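Local coordinates for protein MOSUB1, transcription cofactor (Magnaporthe oryzae, PDB 4AGH) that binds single-stranded DNA and probably acts as a transcription coactivator, at residues G38-V41 / P47-E50; R71-A76 / M80-K85. All blocks are in the same frame, centred on the assembly; numbering follows the deposited sequence.

How the contacts relate
Both contacts are antiparallel β-hairpin pairings in one curved sheet, in series along the chain, with centres about 15 Å apart and nearest atoms about 7 Å apart. Contact 1 is partly buried: the short strand 40-41 pairs with 47-50, whose F48 and W49 are buried, and the second subunit packs on P47 and W49. Contact 2, between the end of strand 65-76 and 80-85, lies at the surface and buries nearly twice the area. Its two tyrosines are partly exposed or exposed, with arginine, glutamate and lysines around them, whereas contact 1 sets one glutamine-glutamate bond beside its buried rings. R56 links them through cation-π contacts with both F48 and Y73.

Contact 1: G38-V41 / P47-E50; sequences GSQV and PFWE
Q40 lies over the ring of F48, and the two residues form the hydrogen-bonded pair of a short antiparallel ladder. Q40 N reaches F48 O at 2.9 Å, and F48 N returns a bond to Q40 O. The phenyl ring stands in the crowded position between its own backbone N and carbonyl carbon (chi1 77°), which brings F48 CE1 to 3.5 Å from Q40 CB. A flat ring suits this place because Q40 CB can rest on its face, while V41 C meets its edge. Beyond CG the glutamine runs extended, its amide turned 36° from the ring. Q40 NE2 then donates to E50 OE2 at 2.9 Å, in the amide plane but from above the carboxylate plane. On the side of W49, S39 OG sits 3.4 Å above the indole plane, toward the rim, and S39 CB is 3.4 Å from W49 NE1; this buried nitrogen has no polar partner in the model. A water joins G38 O to E50 N. P47 and W49 also bond to strand 55-62, and A103 of the second subunit packs on W49. The whole is a β-hairpin at the beginning of a PC4-type curved antiparallel sheet.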
loop_
_atom_site.group_PDB
_atom_site.type_symbol
_atom_site.label_atom_id
_atom_site.label_comp_id
_atom_site.label_asym_id
_atom_site.label_seq_id
_atom_site.Cartn_x
_atom_site.Cartn_y
_atom_site.Cartn_z
ATOM N N GLY A 38 7.051 15.759 1.517
ATOM C CA GLY A 38 8.484 15.684 1.288
ATOM C C GLY A 38 9.098 14.380 1.769
ATOM O O GLY A 38 8.560 13.719 2.660
ATOM N N SER A 39 10.233 14.013 1.178
ATOM C CA SER A 39 10.939 12.784 1.541
ATOM C C SER A 39 11.902 13.009 2.702
ATOM O O SER A 39 12.626 14.004 2.731
ATOM C CB SER A 39 11.706 12.237 0.337
ATOM O OG SER A 39 12.341 11.012 0.655
ATOM N N GLN A 40 11.912 12.073 3.650
ATOM C CA GLN A 40 12.802 12.145 4.807
ATOM C C GLN A 40 13.647 10.876 4.889
ATOM O O GLN A 40 13.447 9.945 4.121
ATOM C CB GLN A 40 11.993 12.299 6.098
ATOM C CG GLN A 40 10.999 13.456 6.114
ATOM C CD GLN A 40 10.174 13.493 7.394
ATOM O OE1 GLN A 40 10.712 13.695 8.485
ATOM N NE2 GLN A 40 8.863 13.285 7.266
ATOM N N VAL A 41 14.591 10.848 5.823
ATOM C CA VAL A 41 15.421 9.668 6.038
ATOM C C VAL A 41 15.161 9.133 7.443
ATOM O O VAL A 41 15.279 9.869 8.422
ATOM C CB VAL A 41 16.922 9.993 5.867
ATOM C CG1 VAL A 41 17.782 8.812 6.299
ATOM C CG2 VAL A 41 17.221 10.383 4.422
ATOM N N PRO A 47 14.850 6.175 2.889
ATOM C CA PRO A 47 13.921 7.262 2.568
ATOM C C PRO A 47 12.474 6.883 2.890
ATOM O O PRO A 47 12.079 5.729 2.705
ATOM C CB PRO A 47 14.101 7.440 1.052
ATOM C CG PRO A 47 14.487 6.093 0.568
ATOM C CD PRO A 47 15.331 5.479 1.682
ATOM N N PHE A 48 11.700 7.851 3.371
ATOM C CA PHE A 48 10.279 7.610 3.623
ATOM C C PHE A 48 9.426 8.857 3.460
ATOM O O PHE A 48 9.927 9.984 3.497
ATOM C CB PHE A 48 10.061 6.997 5.013
ATOM C CG PHE A 48 10.174 7.984 6.148
ATOM C CD1 PHE A 48 11.410 8.309 6.683
ATOM C CD2 PHE A 48 9.037 8.567 6.694
ATOM C CE1 PHE A 48 11.510 9.205 7.741
ATOM C CE2 PHE A 48 9.131 9.465 7.753
ATOM C CZ PHE A 48 10.368 9.785 8.277
ATOM N N TRP A 49 8.125 8.625 3.279
ATOM C CA TRP A 49 7.132 9.674 3.120
ATOM C C TRP A 49 6.022 9.394 4.131
ATOM O O TRP A 49 5.641 8.242 4.328
ATOM C CB TRP A 49 6.553 9.647 1.700
ATOM C CG TRP A 49 7.558 10.000 0.640
ATOM C CD1 TRP A 49 7.730 11.217 0.048
ATOM C CD2 TRP A 49 8.541 9.124 0.059
ATOM N NE1 TRP A 49 8.758 11.156 -0.868
ATOM C CE2 TRP A 49 9.266 9.886 -0.882
ATOM C CE3 TRP A 49 8.866 7.776 0.240
ATOM C CZ2 TRP A 49 10.308 9.335 -1.639
ATOM C CZ3 TRP A 49 9.899 7.235 -0.512
ATOM C CH2 TRP A 49 10.608 8.015 -1.439
ATOM N N GLU A 50 5.533 10.427 4.804
ATOM C CA GLU A 50 4.437 10.225 5.745
ATOM C C GLU A 50 3.094 10.279 5.024
ATOM O O GLU A 50 2.853 11.178 4.214
ATOM C CB GLU A 50 4.474 11.287 6.855
ATOM C CG GLU A 50 5.771 11.295 7.635
ATOM C CD GLU A 50 5.792 12.341 8.741
ATOM O OE1 GLU A 50 4.724 12.903 9.068
ATOM O OE2 GLU A 50 6.884 12.603 9.281
HETATM O O HOH W 1 6.501 13.107 4.327
#

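Contact 2: R71-A76 / M80-K85; sequences REYYEA and MKPGKK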
loop_
_atom_site.group_PDB
_atom_site.type_symbol
_atom_site.label_atom_id
_atom_site.label_comp_id
_atom_site.label_asym_id
_atom_site.label_seq_id
_atom_site.Cartn_x
_atom_site.Cartn_y
_atom_site.Cartn_z
ATOM N N ARG A 71 3.539 1.042 6.246
ATOM C CA ARG A 71 3.515 0.507 7.604
ATOM C C ARG A 71 3.146 1.552 8.629
ATOM O O ARG A 71 3.519 2.710 8.494
ATOM C CB ARG A 71 4.889 -0.080 7.950
ATOM C CG ARG A 71 4.927 -0.784 9.302
ATOM C CD ARG A 71 6.118 -1.705 9.437
ATOM N NE ARG A 71 6.187 -2.716 8.379
ATOM C CZ ARG A 71 5.516 -3.866 8.367
ATOM N NH1 ARG A 71 4.657 -4.177 9.339
ATOM N NH2 ARG A 71 5.685 -4.704 7.345
ATOM N N GLU A 72 2.409 1.126 9.652
ATOM C CA GLU A 72 2.087 2.000 10.761
ATOM C C GLU A 72 3.156 1.872 11.831
ATOM O O GLU A 72 3.557 0.763 12.198
ATOM C CB GLU A 72 0.721 1.642 11.347
ATOM C CG GLU A 72 0.353 2.494 12.562
ATOM C CD GLU A 72 -1.081 2.300 12.998
ATOM O OE1 GLU A 72 -1.961 2.180 12.125
ATOM O OE2 GLU A 72 -1.331 2.276 14.222
ATOM N N TYR A 73 3.608 3.018 12.328
ATOM C CA TYR A 73 4.595 3.067 13.395
ATOM C C TYR A 73 3.889 3.362 14.711
ATOM O O TYR A 73 2.823 3.971 14.715
ATOM C CB TYR A 73 5.642 4.130 13.079
ATOM C CG TYR A 73 6.688 3.614 12.115
ATOM C CD1 TYR A 73 6.333 3.190 10.838
ATOM C CD2 TYR A 73 8.024 3.538 12.490
ATOM C CE1 TYR A 73 7.289 2.692 9.959
ATOM C CE2 TYR A 73 8.980 3.053 11.630
ATOM C CZ TYR A 73 8.611 2.629 10.365
ATOM O OH TYR A 73 9.581 2.140 9.511
ATOM N N TYR A 74 4.454 2.891 15.818
ATOM C CA TYR A 74 3.941 3.266 17.135
ATOM C C TYR A 74 5.010 4.044 17.876
ATOM O O TYR A 74 6.180 3.977 17.525
ATOM C CB TYR A 74 3.485 2.040 17.938
ATOM C CG TYR A 74 4.576 1.065 18.349
ATOM C CD1 TYR A 74 5.290 1.246 19.524
ATOM C CD2 TYR A 74 4.868 -0.054 17.567
ATOM C CE1 TYR A 74 6.274 0.348 19.916
ATOM C CE2 TYR A 74 5.847 -0.961 17.947
ATOM C CZ TYR A 74 6.554 -0.751 19.117
ATOM O OH TYR A 74 7.529 -1.642 19.511
ATOM N N GLU A 75 4.603 4.801 18.894
ATOM C CA GLU A 75 5.545 5.602 19.666
ATOM C C GLU A 75 5.733 5.018 21.058
ATOM O O GLU A 75 4.764 4.779 21.779
ATOM C CB GLU A 75 5.081 7.062 19.760
ATOM C CG GLU A 75 6.063 7.966 20.512
ATOM C CD GLU A 75 5.655 9.437 20.532
ATOM O OE1 GLU A 75 4.611 9.789 19.948
ATOM O OE2 GLU A 75 6.385 10.243 21.137
ATOM N N ALA A 76 6.984 4.769 21.431
ATOM C CA ALA A 76 7.300 4.262 22.761
ATOM C C ALA A 76 8.545 4.966 23.262
ATOM O O ALA A 76 9.576 4.972 22.587
ATOM C CB ALA A 76 7.520 2.764 22.732
ATOM N N MET A 80 9.668 6.497 17.474
ATOM C CA MET A 80 8.732 5.865 16.544
ATOM C C MET A 80 9.302 4.536 16.073
ATOM O O MET A 80 10.419 4.477 15.567
ATOM C CB MET A 80 8.467 6.777 15.349
ATOM C CG MET A 80 7.879 8.116 15.744
ATOM S SD MET A 80 6.107 7.998 15.996
ATOM C CE MET A 80 5.577 7.879 14.287
ATOM N N LYS A 81 8.537 3.468 16.258
ATOM C CA LYS A 81 9.012 2.126 15.945
ATOM C C LYS A 81 8.053 1.453 14.972
ATOM O O LYS A 81 6.840 1.658 15.057
ATOM C CB LYS A 81 9.112 1.305 17.233
ATOM C CG LYS A 81 10.062 1.906 18.270
ATOM C CD LYS A 81 10.077 1.094 19.565
ATOM C CE LYS A 81 10.669 -0.292 19.327
ATOM N NZ LYS A 81 10.690 -1.115 20.572
ATOM N N PRO A 82 8.588 0.643 14.050
ATOM C CA PRO A 82 7.684 -0.005 13.098
ATOM C C PRO A 82 6.831 -1.043 13.802
ATOM O O PRO A 82 7.340 -1.835 14.606
ATOM C CB PRO A 82 8.638 -0.661 12.090
ATOM C CG PRO A 82 9.907 -0.890 12.867
ATOM C CD PRO A 82 9.995 0.245 13.860
ATOM N N GLY A 83 5.539 -1.028 13.500
ATOM C CA GLY A 83 4.610 -1.959 14.111
ATOM C C GLY A 83 4.185 -3.053 13.151
ATOM O O GLY A 83 4.700 -3.173 12.039
ATOM N N LYS A 84 3.219 -3.847 13.595
ATOM C CA LYS A 84 2.801 -5.041 12.883
ATOM C C LYS A 84 1.819 -4.757 11.744
ATOM O O LYS A 84 1.608 -5.602 10.879
ATOM C CB LYS A 84 2.185 -6.033 13.869
ATOM C CG LYS A 84 2.746 -7.438 13.740
ATOM C CD LYS A 84 4.249 -7.441 13.973
ATOM C CE LYS A 84 4.816 -8.850 13.898
ATOM N NZ LYS A 84 6.301 -8.874 14.027
ATOM N N LYS A 85 1.218 -3.575 11.742
ATOM C CA LYS A 85 0.267 -3.240 10.690
ATOM C C LYS A 85 1.032 -2.659 9.509
ATOM O O LYS A 85 1.474 -1.520 9.551
ATOM C CB LYS A 85 -0.776 -2.241 11.197
ATOM C CG LYS A 85 -1.654 -2.786 12.341
ATOM C CD LYS A 85 -2.581 -1.719 12.917
ATOM C CE LYS A 85 -3.407 -2.277 14.081
ATOM N NZ LYS A 85 -4.267 -1.238 14.718
HETATM O O HOH W 2 3.263 -6.835 8.930
HETATM O O HOH W 3 -3.166 0.900 15.448
#
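R71 reaches from K85 O, at a corner of the chain, to G83 in a β-hairpin of the PC4 fold, formed by strands 65-76 and 79-83. R71 CB lies 4.0 Å from K85 O, and CG comes within 3.5 Å of the same oxygen. R71 CD passes G83 O at 3.3 Å and touches P82 CB. A bend at chi3 (-56°) turns the guanidinium so that NE and CZ also pass G83 O before R71 NH1 donates to G83 O at 2.9 Å, in the carbonyl plane. A long, flexible arginine suits this edge, its methylenes covering backbone while its tip takes a carbonyl.

Further along, the tyrosines use their faces. P82 CA stands over the centre of the Y73 ring, 3.6 Å from the centroid, a CH-π contact that suits a flat ring beside a compact proline. K81 CB also lies over a face, that of the Y74 ring, but shifted toward its rim, and K81 NZ makes a weak bond to Y74 OH. Y74 and K81 also exchange two backbone bonds. G83, lacking a side chain, brings its CA to the edge of the Y74 ring while its N donates to E72 O. E72 N donates to K85 O, at the corner the chain turns at 84 and 85, and E72 OE1 is held by R55 in a salt bridge. At the arginine tip, a water accepts from R71 NH1 at 3.0 Å and donates to K84 O at 2.8 Å.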